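Local coordinates for hypothetical protein AGR_pAT_315 (Agrobacterium tumefaciens str. C58, PDB 1VQY) that is of unknown function but belongs to the NIPSNAP family, part of the dimeric alpha-beta barrel clan, at residues Q28-L33 with I50-T55. Numbering follows the deposited sequence.
Sequences QEYLKL and IGYFVT
Y30 on helix 27-46 and Y52 on strand 49-55 meet through their hydroxyls, a worked example of how a helix is fastened to the face of an antiparallel sheet in a ferredoxin-like, dimeric alpha-beta barrel subunit. The strand lies at one margin of the chain's own four-stranded sheet and is hydrogen-bonded to strand 62-69, with I50 and G51 forming a classic beta bulge opposite M66.

Alternation along the strand turns Y52 and V54 to the helix and F53 to the other face. In a second subunit, a strand pairs antiparallel with F53, V54 and T55, continuing the sheet across the interface; T110 of that subunit packs on both L31 and Y52.

The polar part of the contact is one hydrogen bond, 2.7 Å between Y30 OH and Y52 OH, in which either hydroxyl may be the donor. The two side chains approach from opposite directions. Each oxygen lies at the edge of the other ring, near its plane, so the phenols meet without stacking face on face; the closest ring carbons, Y30 CE1 and Y52 CE1, are 4.2 Å apart. The Y30 CB already points to the strand, and CG anti to the backbone N (chi1 178°) carries the ring on toward Y52. Both tyrosines are buried, and the bond between their hydroxyls gives each a polar partner there. Y30 also packs on V63 and H65 of the adjoining strand, while Y52 stacks its ring on H65 and meets F112 of the second subunit edge-to-face.

The apolar part joins L31 to V54, with L31 CA and V54 CA 9.3 Å apart. Both side chains contribute to closing that distance, and the leucine's branched end straddles one methyl: V54 CG2 lies 4.0 Å from L31 CD2 and 4.2 Å from L31 CD1.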
loop_
_atom_site.group_PDB
_atom_site.type_symbol
_atom_site.label_atom_id
_atom_site.label_comp_id
_atom_site.label_asym_id
_atom_site.label_seq_id
_atom_site.Cartn_x
_atom_site.Cartn_y
_atom_site.Cartn_z
ATOM N N GLN B 28 -2.849 -18.666 -16.921
ATOM C CA GLN B 28 -3.550 -19.735 -17.633
ATOM C C GLN B 28 -3.370 -21.090 -16.963
ATOM O O GLN B 28 -4.256 -21.938 -17.037
ATOM C CB GLN B 28 -3.121 -19.806 -19.102
ATOM C CG GLN B 28 -3.497 -18.557 -19.921
ATOM C CD GLN B 28 -4.977 -18.189 -19.823
ATOM O OE1 GLN B 28 -5.855 -19.024 -20.060
ATOM N NE2 GLN B 28 -5.255 -16.935 -19.448
ATOM N N GLU B 29 -2.230 -21.291 -16.319
ATOM C CA GLU B 29 -1.983 -22.522 -15.557
ATOM C C GLU B 29 -2.852 -22.551 -14.287
ATOM O O GLU B 29 -3.502 -23.555 -13.991
ATOM C CB GLU B 29 -0.502 -22.619 -15.209
ATOM C CG GLU B 29 -0.042 -23.980 -14.727
ATOM C CD GLU B 29 1.452 -24.003 -14.372
ATOM O OE1 GLU B 29 2.216 -23.156 -14.894
ATOM O OE2 GLU B 29 1.854 -24.870 -13.557
ATOM N N TYR B 30 -2.868 -21.436 -13.555
ATOM C CA TYR B 30 -3.761 -21.261 -12.403
ATOM C C TYR B 30 -5.205 -21.573 -12.784
ATOM O O TYR B 30 -5.851 -22.401 -12.157
ATOM C CB TYR B 30 -3.699 -19.826 -11.853
ATOM C CG TYR B 30 -4.640 -19.622 -10.703
ATOM C CD1 TYR B 30 -5.980 -19.260 -10.930
ATOM C CD2 TYR B 30 -4.224 -19.816 -9.383
ATOM C CE1 TYR B 30 -6.867 -19.080 -9.877
ATOM C CE2 TYR B 30 -5.115 -19.645 -8.316
ATOM C CZ TYR B 30 -6.437 -19.292 -8.578
ATOM O OH TYR B 30 -7.351 -19.123 -7.555
ATOM N N LEU B 31 -5.690 -20.888 -13.817
ATOM C CA LEU B 31 -7.041 -21.060 -14.311
ATOM C C LEU B 31 -7.380 -22.479 -14.738
ATOM O O LEU B 31 -8.493 -22.959 -14.491
ATOM C CB LEU B 31 -7.275 -20.115 -15.486
ATOM C CG LEU B 31 -7.458 -18.652 -15.106
ATOM C CD1 LEU B 31 -7.684 -17.844 -16.387
ATOM C CD2 LEU B 31 -8.611 -18.449 -14.066
ATOM N N LYS B 32 -6.420 -23.135 -15.386
ATOM C CA LYS B 32 -6.614 -24.468 -15.924
ATOM C C LYS B 32 -6.777 -25.474 -14.799
ATOM O O LYS B 32 -7.637 -26.354 -14.863
ATOM C CB LYS B 32 -5.441 -24.879 -16.822
ATOM C CG LYS B 32 -5.570 -26.297 -17.356
ATOM C CD LYS B 32 -4.385 -26.751 -18.191
ATOM C CE LYS B 32 -4.828 -27.894 -19.117
ATOM N NZ LYS B 32 -3.714 -28.470 -19.901
ATOM N N LEU B 33 -5.931 -25.364 -13.790
ATOM C CA LEU B 33 -6.073 -26.196 -12.600
ATOM C C LEU B 33 -7.441 -26.050 -11.939
ATOM O O LEU B 33 -8.065 -27.045 -11.573
ATOM C CB LEU B 33 -4.981 -25.862 -11.580
ATOM C CG LEU B 33 -3.642 -26.497 -11.924
ATOM C CD1 LEU B 33 -2.552 -25.826 -11.119
ATOM C CD2 LEU B 33 -3.680 -27.998 -11.673
ATOM N N ILE B 50 -20.110 -17.697 -5.642
ATOM C CA ILE B 50 -20.864 -16.554 -6.160
ATOM C C ILE B 50 -20.314 -16.110 -7.507
ATOM O O ILE B 50 -21.061 -15.936 -8.455
ATOM C CB ILE B 50 -20.803 -15.343 -5.189
ATOM C CG1 ILE B 50 -21.282 -15.734 -3.784
ATOM C CG2 ILE B 50 -21.580 -14.154 -5.757
ATOM C CD1 ILE B 50 -22.747 -15.793 -3.644
ATOM N N GLY B 51 -19.009 -15.902 -7.570
ATOM C CA GLY B 51 -18.351 -15.414 -8.779
ATOM C C GLY B 51 -16.876 -15.717 -8.771
ATOM O O GLY B 51 -16.297 -15.951 -7.732
ATOM N N TYR B 52 -16.262 -15.734 -9.944
ATOM C CA TYR B 52 -14.835 -16.046 -10.073
ATOM C C TYR B 52 -14.288 -15.207 -11.242
ATOM O O TYR B 52 -14.736 -15.361 -12.378
ATOM C CB TYR B 52 -14.648 -17.552 -10.304
ATOM C CG TYR B 52 -13.387 -18.141 -9.699
ATOM C CD1 TYR B 52 -12.116 -17.700 -10.095
ATOM C CD2 TYR B 52 -13.454 -19.157 -8.744
ATOM C CE1 TYR B 52 -10.966 -18.250 -9.547
ATOM C CE2 TYR B 52 -12.311 -19.697 -8.184
ATOM C CZ TYR B 52 -11.066 -19.250 -8.590
ATOM O OH TYR B 52 -9.919 -19.814 -8.045
ATOM N N PHE B 53 -13.341 -14.311 -10.952
ATOM C CA PHE B 53 -12.974 -13.254 -11.888
ATOM C C PHE B 53 -11.463 -13.130 -12.090
ATOM O O PHE B 53 -10.679 -13.469 -11.217
ATOM C CB PHE B 53 -13.491 -11.897 -11.407
ATOM C CG PHE B 53 -14.932 -11.888 -10.982
ATOM C CD1 PHE B 53 -15.955 -11.850 -11.927
ATOM C CD2 PHE B 53 -15.270 -11.873 -9.631
ATOM C CE1 PHE B 53 -17.278 -11.832 -11.544
ATOM C CE2 PHE B 53 -16.603 -11.844 -9.230
ATOM C CZ PHE B 53 -17.612 -11.829 -10.194
ATOM N N VAL B 54 -11.077 -12.631 -13.256
ATOM C CA VAL B 54 -9.713 -12.204 -13.530
ATOM C C VAL B 54 -9.809 -10.734 -13.893
ATOM O O VAL B 54 -10.646 -10.371 -14.702
ATOM C CB VAL B 54 -9.085 -13.019 -14.691
ATOM C CG1 VAL B 54 -7.658 -12.541 -15.002
ATOM C CG2 VAL B 54 -9.064 -14.484 -14.333
ATOM N N THR B 55 -8.978 -9.897 -13.274
ATOM C CA THR B 55 -9.055 -8.442 -13.440
ATOM C C THR B 55 -8.449 -8.065 -14.784
ATOM O O THR B 55 -7.351 -8.507 -15.087
ATOM C CB THR B 55 -8.276 -7.699 -12.319
ATOM O OG1 THR B 55 -8.775 -8.084 -11.041
ATOM C CG2 THR B 55 -8.414 -6.196 -12.444
#